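Local coordinates for protein Cyp101j2 (Sphingobium yanoikuyae, PDB 5KYO) that probably hydroxylates 1,8-cineole as a haem-dependent cytochrome P450 monooxygenase, at residues His285-His290 against Pro401-Glu406; Phe310-Pro315 against Val347-Ala352. One frame throughout, in Å; residues are numbered along the deposited sequence.

How the contacts relate
All five touching residues of contact 2 are buried, against four of six in contact 1, where Arg-404 is exposed. The centre of contact 1 lies about 24 Å from the centre of the chain, where the end of helix 273-288 meets edge strand 404-405. The centre of contact 2, about 14 Å from the chain centre, joins the end of helix 303-313 to Ala-348 and Met-349, with Phe-311 on the haem. The two helices pack directly: Leu-286 CD2 meets Phe-310 CZ at 3.7 Å. Each contact carries one bridging water. Otherwise contact 1 is largely apolar packing, with the charged ends of Lys-288 and Arg-404 leading to salt bridges outside it, whereas contact 2 sets a buried arginine against a methionine.

Contact 1: His285-His290 against Pro401-Glu406; sequences HLAKDH and PEFRIE
Ala-287 O accepts a hydrogen bond from a water at 2.9 Å, and the same water accepts from Ile-405 N at 3.0 Å. This is the polar link between the helix end and the strand, which have no direct hydrogen bond to each other. Beside it the CB of Arg-404 rests 3.8 Å from Ala-287 O, while the rest of that side chain runs outward, extended, to a salt bridge with Glu-427. The apolar centre is Ala-287 CB, packed 3.6 Å from Ile-405 CD1. With CG1 beside the backbone N (chi1 -54°), Ile-405 presents its longer branch to the helix, and Lys-288 crosses that branch at about a right angle. A bend at chi2 (-73°) swings the lysine chain over so that CE lies 3.8 Å from Ile-405 CG1, and its amine continues to Asp-408 and Ala-409 O.

The helix end belongs to the long helix that crosses the distal side of the haem in the P450 fold, and strand 404-405 is an outer strand of a three-stranded antiparallel sheet. Arg-404 and Glu-406 make backbone bonds to strand 425-427, whose Leu-426 also packs on Ala-287, Phe-403 and Ile-405. On the other flank the Phe-403 ring meets Leu-286 obliquely, CZ to CB at 4.0 Å, and Trp-396 packs edge-to-face with the same ring. Where the helix finishes, His-285 O accepts from both Lys-288 N and Asp-289 N. Asp-289 then N-caps the next helix, OD1 bonding Leu-292 N, and its OD2 receives a weak bond from His-285 NE2 at 3.1 Å.

Contact 2: Phe310-Pro315 against Val347-Ala352; sequences FFRRFP and VAMDDA
Met-349 lays its CE methyl over the end of helix 303-313, 3.5 Å from Arg-313 O, with Pro-315 CD also beside it at 4.4 Å. This helix is the K helix of the P450 fold, and Glu-309 and Arg-312 are the pair of its ExxR motif, salt-bridged through Arg-312 NE. Two bends in the methionine chain, at chi2 (-66°) and chi3 (107°), turn the methyl onto Arg-313 O; the two side chains, Met-349 and Arg-312, cross at about a right angle. Arg-313 O is buried under this packing and finds no hydrogen-bond partner.

Next to it, Ala-348 CB packs 3.5 Å from Arg-312 O. Arg-312 NH1 donates to a water lying in the guanidinium plane, 2.8 Å away; Pro-357 O is a second acceptor for NH1. That water in turn donates to Ala-348 O at 2.6 Å, tying the ExxR arginine to Ala-348 of the 347-352 segment. His-60 of helix 59-69 packs on both Arg-313 and Met-349. Farther along the 347-352 segment, Asp-350 makes an Asx turn: Ala-352 N donates to Asp-350 OD1 at 2.9 Å from the anti side, tilted out of the carboxylate plane.

Contact 1: His285-His290 against Pro401-Glu406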
ATOM      1  N   HIS A 285       8.650   9.390  11.681  1.00 14.07           N
ATOM      2  CA  HIS A 285       8.250   9.220  13.069  1.00 18.16           C
ATOM      3  C   HIS A 285       9.445   9.032  14.009  1.00 18.43           C
ATOM      4  O   HIS A 285       9.553   9.685  15.064  1.00 14.86           O
ATOM      5  CB  HIS A 285       7.305   8.038  13.235  1.00 14.15           C
ATOM      6  CG  HIS A 285       6.833   7.882  14.645  1.00 17.61           C
ATOM      7  ND1 HIS A 285       5.944   8.762  15.230  1.00 19.41           N
ATOM      8  CD2 HIS A 285       7.170   6.990  15.605  1.00 16.23           C
ATOM      9  CE1 HIS A 285       5.744   8.407  16.489  1.00 17.76           C
ATOM     10  NE2 HIS A 285       6.473   7.336  16.742  1.00 26.84           N
ATOM     11  N   LEU A 286      10.332   8.122  13.629  1.00 14.08           N
ATOM     12  CA  LEU A 286      11.542   7.875  14.378  1.00 14.06           C
ATOM     13  C   LEU A 286      12.308   9.168  14.542  1.00 14.03           C
ATOM     14  O   LEU A 286      12.925   9.418  15.591  1.00 17.58           O
ATOM     15  CB  LEU A 286      12.408   6.823  13.668  1.00 14.05           C
ATOM     16  CG  LEU A 286      11.922   5.373  13.709  1.00 14.09           C
ATOM     17  CD1 LEU A 286      12.658   4.487  12.704  1.00 14.07           C
ATOM     18  CD2 LEU A 286      12.058   4.829  15.152  1.00 17.25           C
ATOM     19  N   ALA A 287      12.277   9.990  13.503  1.00 14.00           N
ATOM     20  CA  ALA A 287      12.994  11.254  13.524  1.00 13.97           C
ATOM     21  C   ALA A 287      12.444  12.193  14.606  1.00 20.23           C
ATOM     22  O   ALA A 287      13.183  12.991  15.200  1.00 20.99           O
ATOM     23  CB  ALA A 287      12.920  11.910  12.156  1.00 13.94           C
ATOM     24  N   LYS A 288      11.144  12.099  14.864  1.00 21.58           N
ATOM     25  CA  LYS A 288      10.499  12.976  15.844  1.00 14.04           C
ATOM     26  C   LYS A 288      10.422  12.387  17.251  1.00 22.04           C
ATOM     27  O   LYS A 288      10.501  13.112  18.254  1.00 21.99           O
ATOM     28  CB  LYS A 288       9.085  13.327  15.384  1.00 15.50           C
ATOM     29  CG  LYS A 288       9.032  14.208  14.154  1.00 21.76           C
ATOM     30  CD  LYS A 288       9.452  15.629  14.470  1.00 23.42           C
ATOM     31  CE  LYS A 288       9.227  16.528  13.274  1.00 28.26           C
ATOM     32  NZ  LYS A 288       9.517  17.959  13.537  1.00 29.95           N
ATOM     33  N   ASP A 289      10.249  11.077  17.326  1.00 19.12           N
ATOM     34  CA  ASP A 289      10.012  10.382  18.594  1.00 21.22           C
ATOM     35  C   ASP A 289      11.376   9.958  19.156  1.00 16.87           C
ATOM     36  O   ASP A 289      11.825   8.839  18.945  1.00 14.17           O
ATOM     37  CB  ASP A 289       9.060   9.183  18.345  1.00 14.50           C
ATOM     38  CG  ASP A 289       8.620   8.484  19.620  1.00 19.94           C
ATOM     39  OD1 ASP A 289       9.268   8.678  20.674  1.00 26.67           O
ATOM     40  OD2 ASP A 289       7.627   7.715  19.567  1.00 17.80           O
ATOM     41  N   HIS A 290      12.072  10.872  19.826  1.00 19.34           N
ATOM     42  CA  HIS A 290      13.441  10.555  20.216  1.00 15.98           C
ATOM     43  C   HIS A 290      13.471   9.463  21.273  1.00 14.11           C
ATOM     44  O   HIS A 290      14.391   8.676  21.291  1.00 14.11           O
ATOM     45  CB  HIS A 290      14.196  11.798  20.700  1.00 20.88           C
ATOM     46  CG  HIS A 290      13.465  12.611  21.715  0.50 21.11           C
ATOM     47  ND1 HIS A 290      12.485  13.517  21.375  0.50 18.84           N
ATOM     48  CD2 HIS A 290      13.606  12.688  23.058  0.50 21.30           C
ATOM     49  CE1 HIS A 290      12.039  14.105  22.472  0.50 21.64           C
ATOM     50  NE2 HIS A 290      12.702  13.617  23.505  0.50 18.84           N
ATOM     51  N   PRO A 401      22.531   5.579  14.137  1.00 13.88           N
ATOM     52  CA  PRO A 401      21.688   5.342  15.306  1.00 13.92           C
ATOM     53  C   PRO A 401      20.881   6.584  15.645  1.00 13.92           C
ATOM     54  O   PRO A 401      19.747   6.439  16.110  1.00 14.50           O
ATOM     55  CB  PRO A 401      22.692   5.014  16.416  1.00 13.93           C
ATOM     56  CG  PRO A 401      24.009   5.570  15.935  1.00 16.10           C
ATOM     57  CD  PRO A 401      23.963   5.414  14.442  1.00 15.45           C
ATOM     58  N   GLU A 402      21.456   7.759  15.389  1.00 13.88           N
ATOM     59  CA  GLU A 402      20.890   9.015  15.871  1.00 13.88           C
ATOM     60  C   GLU A 402      20.746  10.034  14.739  1.00 16.94           C
ATOM     61  O   GLU A 402      21.702  10.391  14.056  1.00 13.82           O
ATOM     62  CB  GLU A 402      21.737   9.584  17.015  1.00 13.88           C
ATOM     63  CG  GLU A 402      21.343  11.038  17.478  1.00 13.87           C
ATOM     64  CD  GLU A 402      20.030  11.136  18.246  1.00 13.90           C
ATOM     65  OE1 GLU A 402      19.488  10.101  18.658  1.00 15.66           O
ATOM     66  OE2 GLU A 402      19.530  12.281  18.446  1.00 14.46           O
ATOM     67  N   PHE A 403      19.530  10.514  14.563  1.00 13.86           N
ATOM     68  CA  PHE A 403      19.203  11.370  13.448  1.00 13.84           C
ATOM     69  C   PHE A 403      17.934  12.131  13.792  1.00 15.70           C
ATOM     70  O   PHE A 403      17.280  11.806  14.773  1.00 13.89           O
ATOM     71  CB  PHE A 403      19.006  10.539  12.169  1.00 13.84           C
ATOM     72  CG  PHE A 403      18.034   9.398  12.337  1.00 15.14           C
ATOM     73  CD1 PHE A 403      18.436   8.204  12.913  1.00 13.89           C
ATOM     74  CD2 PHE A 403      16.712   9.531  11.925  1.00 14.78           C
ATOM     75  CE1 PHE A 403      17.546   7.169  13.079  1.00 19.24           C
ATOM     76  CE2 PHE A 403      15.818   8.488  12.073  1.00 14.64           C
ATOM     77  CZ  PHE A 403      16.227   7.311  12.655  1.00 13.95           C
ATOM     78  N   ARG A 404      17.581  13.101  12.960  1.00 13.85           N
ATOM     79  CA  ARG A 404      16.322  13.814  13.133  1.00 13.86           C
ATOM     80  C   ARG A 404      15.966  14.537  11.845  1.00 13.85           C
ATOM     81  O   ARG A 404      16.768  14.589  10.928  1.00 13.82           O
ATOM     82  CB  ARG A 404      16.429  14.812  14.285  1.00 15.27           C
ATOM     83  CG  ARG A 404      17.330  15.988  13.948  1.00 17.39           C
ATOM     84  CD  ARG A 404      17.160  17.135  14.929  1.00 19.28           C
ATOM     85  NE  ARG A 404      17.704  18.384  14.392  1.00 22.20           N
ATOM     86  CZ  ARG A 404      17.668  19.554  15.028  1.00 18.12           C
ATOM     87  NH1 ARG A 404      17.125  19.624  16.235  1.00 18.24           N
ATOM     88  NH2 ARG A 404      18.189  20.644  14.465  1.00 13.79           N
ATOM     89  N   ILE A 405      14.767  15.098  11.772  1.00 13.86           N
ATOM     90  CA  ILE A 405      14.413  15.934  10.627  1.00 15.56           C
ATOM     91  C   ILE A 405      15.348  17.125  10.583  1.00 18.37           C
ATOM     92  O   ILE A 405      15.622  17.708  11.626  1.00 15.24           O
ATOM     93  CB  ILE A 405      12.953  16.446  10.709  1.00 14.68           C
ATOM     94  CG1 ILE A 405      11.976  15.281  10.901  1.00 16.28           C
ATOM     95  CG2 ILE A 405      12.618  17.254   9.449  1.00 14.94           C
ATOM     96  CD1 ILE A 405      11.917  14.332   9.725  1.00 17.02           C
ATOM     97  N   GLU A 406      15.838  17.500   9.404  1.00 20.07           N
ATOM     98  CA  GLU A 406      16.736  18.645   9.328  1.00 17.28           C
ATOM     99  C   GLU A 406      16.025  19.870   9.872  1.00 20.91           C
ATOM    100  O   GLU A 406      14.869  20.124   9.525  1.00 17.85           O
ATOM    101  CB  GLU A 406      17.223  18.903   7.908  1.00 20.60           C
ATOM    102  CG  GLU A 406      18.245  20.049   7.810  1.00 17.63           C
ATOM    103  CD  GLU A 406      18.990  20.039   6.480  1.00 19.24           C
ATOM    104  OE1 GLU A 406      18.363  20.302   5.441  1.00 21.27           O
ATOM    105  OE2 GLU A 406      20.202  19.756   6.468  1.00 25.31           O
TER
HETATM  106  O   HOH W   1      12.974  15.683  14.065  1.00 16.66           O

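Contact 2: Phe310-Pro315 against Val347-Ala352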
ATOM      1  N   PHE A 310       4.553  -0.070  14.048  1.00 17.43           N
ATOM      2  CA  PHE A 310       4.587   0.772  12.846  1.00 18.58           C
ATOM      3  C   PHE A 310       3.477   0.341  11.867  1.00 15.55           C
ATOM      4  O   PHE A 310       2.828   1.183  11.265  1.00 15.33           O
ATOM      5  CB  PHE A 310       5.961   0.714  12.139  1.00 21.19           C
ATOM      6  CG  PHE A 310       7.037   1.577  12.795  1.00 15.91           C
ATOM      7  CD1 PHE A 310       6.927   2.960  12.821  1.00 14.25           C
ATOM      8  CD2 PHE A 310       8.162   0.989  13.343  1.00 19.45           C
ATOM      9  CE1 PHE A 310       7.915   3.743  13.433  1.00 19.51           C
ATOM     10  CE2 PHE A 310       9.159   1.760  13.946  1.00 20.22           C
ATOM     11  CZ  PHE A 310       9.023   3.141  13.993  1.00 15.70           C
ATOM     12  N   PHE A 311       3.233  -0.950  11.702  1.00 14.42           N
ATOM     13  CA  PHE A 311       2.190  -1.316  10.740  1.00 14.44           C
ATOM     14  C   PHE A 311       0.799  -1.018  11.297  1.00 27.16           C
ATOM     15  O   PHE A 311      -0.082  -0.603  10.546  1.00 24.41           O
ATOM     16  CB  PHE A 311       2.312  -2.780  10.296  1.00 17.40           C
ATOM     17  CG  PHE A 311       3.367  -2.986   9.242  1.00 14.42           C
ATOM     18  CD1 PHE A 311       3.227  -2.406   7.997  1.00 21.42           C
ATOM     19  CD2 PHE A 311       4.514  -3.698   9.513  1.00 17.68           C
ATOM     20  CE1 PHE A 311       4.195  -2.566   7.025  1.00 22.98           C
ATOM     21  CE2 PHE A 311       5.510  -3.848   8.553  1.00 24.51           C
ATOM     22  CZ  PHE A 311       5.346  -3.291   7.302  1.00 21.88           C
ATOM     23  N   ARG A 312       0.613  -1.159  12.610  1.00 25.88           N
ATOM     24  CA  ARG A 312      -0.661  -0.748  13.227  1.00 25.89           C
ATOM     25  C   ARG A 312      -0.873   0.763  13.176  1.00 22.40           C
ATOM     26  O   ARG A 312      -1.965   1.235  12.868  1.00 23.35           O
ATOM     27  CB  ARG A 312      -0.760  -1.200  14.688  1.00 23.45           C
ATOM     28  CG  ARG A 312      -2.096  -0.794  15.323  1.00 18.34           C
ATOM     29  CD  ARG A 312      -1.999  -0.618  16.836  1.00 22.49           C
ATOM     30  NE  ARG A 312      -1.119   0.483  17.219  1.00 22.27           N
ATOM     31  CZ  ARG A 312      -1.483   1.764  17.223  1.00 24.59           C
ATOM     32  NH1 ARG A 312      -2.701   2.098  16.838  1.00 22.89           N
ATOM     33  NH2 ARG A 312      -0.630   2.711  17.597  1.00 17.73           N
ATOM     34  N   ARG A 313       0.172   1.525  13.479  1.00 22.31           N
ATOM     35  CA  ARG A 313       0.042   2.973  13.703  1.00 19.30           C
ATOM     36  C   ARG A 313      -0.125   3.774  12.409  1.00 20.79           C
ATOM     37  O   ARG A 313      -0.801   4.807  12.401  1.00 16.08           O
ATOM     38  CB  ARG A 313       1.265   3.476  14.487  1.00 20.82           C
ATOM     39  CG  ARG A 313       1.403   5.004  14.661  1.00 18.95           C
ATOM     40  CD  ARG A 313       0.200   5.710  15.319  1.00 16.56           C
ATOM     41  NE  ARG A 313       0.481   7.135  15.422  1.00 18.34           N
ATOM     42  CZ  ARG A 313       0.326   7.989  14.414  1.00 20.04           C
ATOM     43  NH1 ARG A 313      -0.149   7.566  13.252  1.00 19.08           N
ATOM     44  NH2 ARG A 313       0.639   9.258  14.563  1.00 21.87           N
ATOM     45  N   PHE A 314       0.443   3.282  11.306  1.00 21.51           N
ATOM     46  CA  PHE A 314       0.471   4.052  10.066  1.00 14.37           C
ATOM     47  C   PHE A 314      -0.190   3.382   8.854  1.00 19.32           C
ATOM     48  O   PHE A 314       0.475   3.112   7.860  1.00 23.95           O
ATOM     49  CB  PHE A 314       1.925   4.390   9.714  1.00 14.32           C
ATOM     50  CG  PHE A 314       2.600   5.237  10.751  1.00 19.35           C
ATOM     51  CD1 PHE A 314       2.234   6.567  10.903  1.00 14.29           C
ATOM     52  CD2 PHE A 314       3.556   4.707  11.594  1.00 20.69           C
ATOM     53  CE1 PHE A 314       2.833   7.372  11.860  1.00 17.36           C
ATOM     54  CE2 PHE A 314       4.170   5.511  12.572  1.00 18.88           C
ATOM     55  CZ  PHE A 314       3.798   6.842  12.700  1.00 16.58           C
ATOM     56  N   PRO A 315      -1.496   3.099   8.940  1.00 17.42           N
ATOM     57  CA  PRO A 315      -2.182   2.563   7.756  1.00 16.49           C
ATOM     58  C   PRO A 315      -2.122   3.593   6.621  1.00 20.72           C
ATOM     59  O   PRO A 315      -2.178   4.782   6.920  1.00 16.35           O
ATOM     60  CB  PRO A 315      -3.613   2.337   8.250  1.00 18.33           C
ATOM     61  CG  PRO A 315      -3.767   3.345   9.425  1.00 16.81           C
ATOM     62  CD  PRO A 315      -2.416   3.364  10.064  1.00 14.48           C
ATOM     63  N   VAL A 347      -9.875   2.063  10.213  1.00 20.46           N
ATOM     64  CA  VAL A 347      -9.939   0.853  11.027  1.00 21.67           C
ATOM     65  C   VAL A 347      -9.107   0.988  12.312  1.00 28.65           C
ATOM     66  O   VAL A 347      -9.667   1.046  13.413  1.00 28.57           O
ATOM     67  CB  VAL A 347      -9.478  -0.388  10.220  1.00 30.53           C
ATOM     68  CG1 VAL A 347      -9.360  -1.602  11.121  1.00 20.79           C
ATOM     69  CG2 VAL A 347     -10.456  -0.659   9.091  1.00 31.15           C
ATOM     70  N   ALA A 348      -7.785   1.074  12.187  1.00 21.52           N
ATOM     71  CA  ALA A 348      -6.929   1.141  13.375  1.00 14.75           C
ATOM     72  C   ALA A 348      -7.033   2.475  14.105  1.00 26.73           C
ATOM     73  O   ALA A 348      -6.663   2.565  15.273  1.00 36.65           O
ATOM     74  CB  ALA A 348      -5.461   0.869  12.999  1.00 22.70           C
ATOM     75  N   MET A 349      -7.540   3.511  13.442  1.00 24.46           N
ATOM     76  CA  MET A 349      -7.634   4.821  14.094  1.00 23.01           C
ATOM     77  C   MET A 349      -8.947   5.037  14.830  1.00 25.59           C
ATOM     78  O   MET A 349      -9.121   6.065  15.499  1.00 29.99           O
ATOM     79  CB  MET A 349      -7.432   5.941  13.080  1.00 21.78           C
ATOM     80  CG  MET A 349      -6.048   5.964  12.475  1.00 22.31           C
ATOM     81  SD  MET A 349      -4.773   6.349  13.687  1.00 26.68           S
ATOM     82  CE  MET A 349      -4.005   4.763  13.903  1.00 20.80           C
ATOM     83  N   ASP A 350      -9.863   4.081  14.709  1.00 23.44           N
ATOM     84  CA  ASP A 350     -11.153   4.161  15.404  1.00 35.25           C
ATOM     85  C   ASP A 350     -10.977   3.909  16.905  1.00 32.11           C
ATOM     86  O   ASP A 350     -10.668   2.788  17.322  1.00 31.27           O
ATOM     87  CB  ASP A 350     -12.145   3.154  14.804  1.00 35.20           C
ATOM     88  CG  ASP A 350     -13.594   3.416  15.226  1.00 31.21           C
ATOM     89  OD1 ASP A 350     -13.821   3.991  16.309  1.00 33.70           O
ATOM     90  OD2 ASP A 350     -14.514   3.036  14.471  1.00 30.98           O
ATOM     91  N   ASP A 351     -11.177   4.941  17.718  1.00 40.19           N
ATOM     92  CA  ASP A 351     -10.940   4.802  19.155  1.00 44.54           C
ATOM     93  C   ASP A 351     -12.107   4.119  19.870  1.00 45.90           C
ATOM     94  O   ASP A 351     -12.025   3.803  21.056  1.00 42.74           O
ATOM     95  CB  ASP A 351     -10.644   6.166  19.791  1.00 54.19           C
ATOM     96  CG  ASP A 351     -11.739   7.180  19.547  1.00 63.93           C
ATOM     97  OD1 ASP A 351     -12.803   6.806  19.009  1.00 67.96           O
ATOM     98  OD2 ASP A 351     -11.533   8.363  19.897  1.00 69.95           O
ATOM     99  N   ALA A 352     -13.191   3.880  19.139  1.00 48.60           N
ATOM    100  CA  ALA A 352     -14.314   3.124  19.683  1.00 50.05           C
ATOM    101  C   ALA A 352     -14.023   1.629  19.624  1.00 44.32           C
ATOM    102  O   ALA A 352     -14.835   0.816  20.076  1.00 39.71           O
ATOM    103  CB  ALA A 352     -15.596   3.448  18.932  1.00 52.89           C
TER
HETATM  104  O   HOH W   2      -5.189   0.869  16.566  1.00 30.27           O